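Local coordinates for protein TagI restriction endonuclease (Thermocrispum agreste, PDB 6GHS) that probably recognises DNA carrying 5-methylcytosine or 5-hydroxymethylcytosine through an SRA domain and cuts it with an HNH nuclease domain, at residues Y3-H13 and Q26-L34. Numbering follows the deposited sequence.
Sequences YKRTFGHIPGH and QKAGLHAHL
A single water ties two carbonyls across the contact, donating to Lys-4 O at 2.6 Å and to Gly-29 O at 2.9 Å. Arg-105 of strand 104-109 also links the segments, bonding Thr-6 O and Gly-8 O on one and Leu-30 O on the other. The methyl Ile-10 CD1 packs by Gly-29 O at 3.7 Å. Tyr-3 lays one ring face on Ala-32, whose CA sits 3.6 Å from the ring centroid and 3° off the normal, a CH-pi contact, with Ala-32 CB 3.4 Å from Tyr-3 CE2. With CG anti to the backbone N (chi1 -175°), the ring reaches across to residues 29-32, Gly-29 O lies at its edge near the plane, and the hydroxyl goes on to hydrogen-bond Asp-47. Arg-5, bent at chi3, comes alongside, its guanidinium facing Tyr-3 CE2; NE bonds Gln-44 and NH1 forms a salt bridge with Asp-47. At the end of the type II turn from Ile-10 to His-13, Ala-28 CB and Leu-30 CD1 share one face of the His-13 ring, Ala-28 CB 3.7 Å from its centroid and Leu-30 CD1 4.0 Å from His-13 CG. Between these ends helix 22-28 closes in a Schellman motif with Gly-29 as C-prime residue. A leucine in place of Tyr-3 would probably leave Asp-47 without its hydroxyl partner and Ala-32 without a flat face to lie against. Two parts of the SRA domain, the N-terminal loop and the end of helix 22-28, are thus joined by the Tyr-3 and His-13 ring faces on alanine and leucine groups, with Ile-10 between them; water and Arg-105 bridge the segments, while Asp-47 holds Tyr-3 and Arg-5 to strand 45-51.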
loop_
_atom_site.group_PDB
_atom_site.type_symbol
_atom_site.label_atom_id
_atom_site.label_comp_id
_atom_site.label_asym_id
_atom_site.label_seq_id
_atom_site.Cartn_x
_atom_site.Cartn_y
_atom_site.Cartn_z
ATOM N N TYR A 3 25.798 20.259 3.660
ATOM C CA TYR A 3 24.937 19.176 3.170
ATOM C C TYR A 3 23.454 19.494 3.386
ATOM O O TYR A 3 23.060 19.950 4.456
ATOM C CB TYR A 3 25.271 17.867 3.876
ATOM C CG TYR A 3 24.520 16.675 3.342
ATOM C CD1 TYR A 3 24.881 16.105 2.131
ATOM C CD2 TYR A 3 23.453 16.108 4.046
ATOM C CE1 TYR A 3 24.198 15.008 1.623
ATOM C CE2 TYR A 3 22.764 15.002 3.545
ATOM C CZ TYR A 3 23.148 14.452 2.332
ATOM O OH TYR A 3 22.511 13.361 1.792
ATOM N N LYS A 4 22.659 19.235 2.352
ATOM C CA LYS A 4 21.203 19.382 2.369
ATOM C C LYS A 4 20.614 17.965 2.177
ATOM O O LYS A 4 20.870 17.315 1.159
ATOM C CB LYS A 4 20.792 20.356 1.248
ATOM C CG LYS A 4 19.304 20.469 0.898
ATOM C CD LYS A 4 18.499 21.385 1.826
ATOM C CE LYS A 4 17.237 21.932 1.142
ATOM N NZ LYS A 4 16.373 20.883 0.518
ATOM N N ARG A 5 19.853 17.489 3.170
ATOM C CA ARG A 5 19.287 16.135 3.141
ATOM C C ARG A 5 18.141 16.077 2.158
ATOM O O ARG A 5 17.166 16.815 2.281
ATOM C CB ARG A 5 18.798 15.680 4.520
ATOM C CG ARG A 5 18.651 14.168 4.602
ATOM C CD ARG A 5 18.360 13.654 5.998
ATOM N NE ARG A 5 19.383 14.060 6.963
ATOM C CZ ARG A 5 20.607 13.542 7.057
ATOM N NH1 ARG A 5 21.016 12.579 6.237
ATOM N NH2 ARG A 5 21.446 14.001 7.986
ATOM N N THR A 6 18.262 15.189 1.186
ATOM C CA THR A 6 17.385 15.233 0.035
ATOM C C THR A 6 17.103 13.836 -0.459
ATOM O O THR A 6 18.016 13.041 -0.648
ATOM C CB THR A 6 17.981 16.140 -1.063
ATOM O OG1 THR A 6 17.836 17.505 -0.648
ATOM C CG2 THR A 6 17.273 15.962 -2.410
ATOM N N PHE A 7 15.819 13.566 -0.665
ATOM C CA PHE A 7 15.353 12.246 -0.983
ATOM C C PHE A 7 15.133 12.149 -2.472
ATOM O O PHE A 7 14.553 13.047 -3.078
ATOM C CB PHE A 7 14.049 11.962 -0.244
ATOM C CG PHE A 7 14.162 12.104 1.243
ATOM C CD1 PHE A 7 14.604 11.041 2.019
ATOM C CD2 PHE A 7 13.848 13.314 1.865
ATOM C CE1 PHE A 7 14.720 11.178 3.389
ATOM C CE2 PHE A 7 13.962 13.457 3.238
ATOM C CZ PHE A 7 14.397 12.386 3.998
ATOM N N GLY A 8 15.592 11.041 -3.039
ATOM C CA GLY A 8 15.454 10.761 -4.454
ATOM C C GLY A 8 16.802 10.855 -5.125
ATOM O O GLY A 8 17.844 10.894 -4.460
ATOM N N HIS A 9 16.778 10.879 -6.455
ATOM C CA HIS A 9 17.994 11.032 -7.243
ATOM C C HIS A 9 18.576 12.427 -7.021
ATOM O O HIS A 9 17.848 13.359 -6.662
ATOM C CB HIS A 9 17.716 10.776 -8.724
ATOM C CG HIS A 9 17.474 9.335 -9.054
ATOM N ND1 HIS A 9 18.333 8.330 -8.666
ATOM C CD2 HIS A 9 16.486 8.732 -9.758
ATOM C CE1 HIS A 9 17.879 7.167 -9.108
ATOM N NE2 HIS A 9 16.759 7.384 -9.773
ATOM N N ILE A 10 19.896 12.535 -7.185
ATOM C CA ILE A 10 20.618 13.803 -7.082
ATOM C C ILE A 10 20.935 14.292 -8.499
ATOM O O ILE A 10 21.455 13.515 -9.317
ATOM C CB ILE A 10 21.916 13.664 -6.253
ATOM C CG1 ILE A 10 21.584 13.329 -4.792
ATOM C CG2 ILE A 10 22.753 14.942 -6.312
ATOM C CD1 ILE A 10 20.795 14.399 -4.048
ATOM N N PRO A 11 20.612 15.575 -8.799
ATOM C CA PRO A 11 20.963 16.141 -10.104
ATOM C C PRO A 11 22.454 15.982 -10.454
ATOM O O PRO A 11 23.332 16.377 -9.674
ATOM C CB PRO A 11 20.584 17.625 -9.957
ATOM C CG PRO A 11 19.505 17.643 -8.941
ATOM C CD PRO A 11 19.818 16.526 -7.989
ATOM N N GLY A 12 22.716 15.369 -11.608
ATOM C CA GLY A 12 24.072 15.194 -12.116
ATOM C C GLY A 12 24.683 13.830 -11.852
ATOM O O GLY A 12 25.703 13.491 -12.454
ATOM N N HIS A 13 24.076 13.045 -10.963
ATOM C CA HIS A 13 24.645 11.764 -10.548
ATOM C C HIS A 13 23.603 10.677 -10.774
ATOM O O HIS A 13 22.821 10.347 -9.875
ATOM C CB HIS A 13 25.105 11.840 -9.102
ATOM C CG HIS A 13 26.136 12.902 -8.858
ATOM N ND1 HIS A 13 27.487 12.677 -9.003
ATOM C CD2 HIS A 13 26.006 14.201 -8.488
ATOM C CE1 HIS A 13 28.146 13.789 -8.723
ATOM N NE2 HIS A 13 27.270 14.729 -8.406
ATOM N N GLN A 26 30.386 12.323 -0.471
ATOM C CA GLN A 26 29.957 13.427 0.371
ATOM C C GLN A 26 29.839 14.738 -0.415
ATOM O O GLN A 26 28.849 15.458 -0.251
ATOM C CB GLN A 26 30.919 13.588 1.555
ATOM C CG GLN A 26 30.390 14.443 2.696
ATOM C CD GLN A 26 31.453 14.686 3.734
ATOM O OE1 GLN A 26 32.532 15.184 3.416
ATOM N NE2 GLN A 26 31.166 14.325 4.975
ATOM N N LYS A 27 30.833 15.042 -1.262
ATOM C CA LYS A 27 30.845 16.306 -2.038
ATOM C C LYS A 27 29.764 16.326 -3.091
ATOM O O LYS A 27 29.105 17.342 -3.297
ATOM C CB LYS A 27 32.206 16.577 -2.702
ATOM C CG LYS A 27 33.333 16.952 -1.741
ATOM C CD LYS A 27 33.095 18.253 -0.962
ATOM C CE LYS A 27 34.182 18.505 0.083
ATOM N NZ LYS A 27 35.477 18.954 -0.509
ATOM N N ALA A 28 29.579 15.191 -3.746
ATOM C CA ALA A 28 28.511 15.024 -4.720
ATOM C C ALA A 28 27.100 15.301 -4.172
ATOM O O ALA A 28 26.214 15.694 -4.932
ATOM C CB ALA A 28 28.584 13.627 -5.320
ATOM N N GLY A 29 26.907 15.103 -2.869
ATOM C CA GLY A 29 25.607 15.284 -2.213
ATOM C C GLY A 29 24.843 13.984 -2.003
ATOM O O GLY A 29 23.660 14.015 -1.686
ATOM N N LEU A 30 25.524 12.847 -2.145
ATOM C CA LEU A 30 24.874 11.536 -2.079
ATOM C C LEU A 30 24.614 11.048 -0.664
ATOM O O LEU A 30 23.597 10.406 -0.410
ATOM C CB LEU A 30 25.702 10.486 -2.824
ATOM C CG LEU A 30 25.292 10.370 -4.282
ATOM C CD1 LEU A 30 25.764 11.588 -5.046
ATOM C CD2 LEU A 30 25.849 9.102 -4.895
ATOM N N HIS A 31 25.560 11.322 0.226
ATOM C CA HIS A 31 25.493 10.935 1.627
ATOM C C HIS A 31 25.828 12.171 2.435
ATOM O O HIS A 31 26.261 13.161 1.877
ATOM C CB HIS A 31 26.529 9.861 1.886
ATOM C CG HIS A 31 26.139 8.874 2.935
ATOM N ND1 HIS A 31 26.527 8.990 4.250
ATOM C CD2 HIS A 31 25.437 7.720 2.851
ATOM C CE1 HIS A 31 26.063 7.960 4.937
ATOM N NE2 HIS A 31 25.400 7.173 4.110
ATOM N N ALA A 32 25.640 12.124 3.744
ATOM C CA ALA A 32 25.946 13.266 4.597
ATOM C C ALA A 32 27.311 13.139 5.242
ATOM O O ALA A 32 27.878 14.145 5.668
ATOM C CB ALA A 32 24.887 13.399 5.676
ATOM N N HIS A 33 27.833 11.911 5.277
ATOM C CA HIS A 33 28.838 11.498 6.251
ATOM C C HIS A 33 30.016 10.843 5.576
ATOM O O HIS A 33 29.896 10.360 4.456
ATOM C CB HIS A 33 28.241 10.488 7.241
ATOM C CG HIS A 33 27.100 11.024 8.044
ATOM N ND1 HIS A 33 27.171 12.209 8.743
ATOM C CD2 HIS A 33 25.864 10.528 8.276
ATOM C CE1 HIS A 33 26.018 12.429 9.353
ATOM N NE2 HIS A 33 25.207 11.422 9.088
ATOM N N LEU A 34 31.130 10.789 6.307
ATOM C CA LEU A 34 32.431 10.318 5.804
ATOM C C LEU A 34 32.708 8.830 6.102
ATOM O O LEU A 34 33.321 8.123 5.289
ATOM C CB LEU A 34 33.546 11.212 6.396
ATOM C CG LEU A 34 34.865 11.473 5.639
ATOM C CD1 LEU A 34 34.647 11.852 4.180
ATOM C CD2 LEU A 34 35.662 12.568 6.339
HETATM O O HOH W 1 21.815 16.051 -0.889
#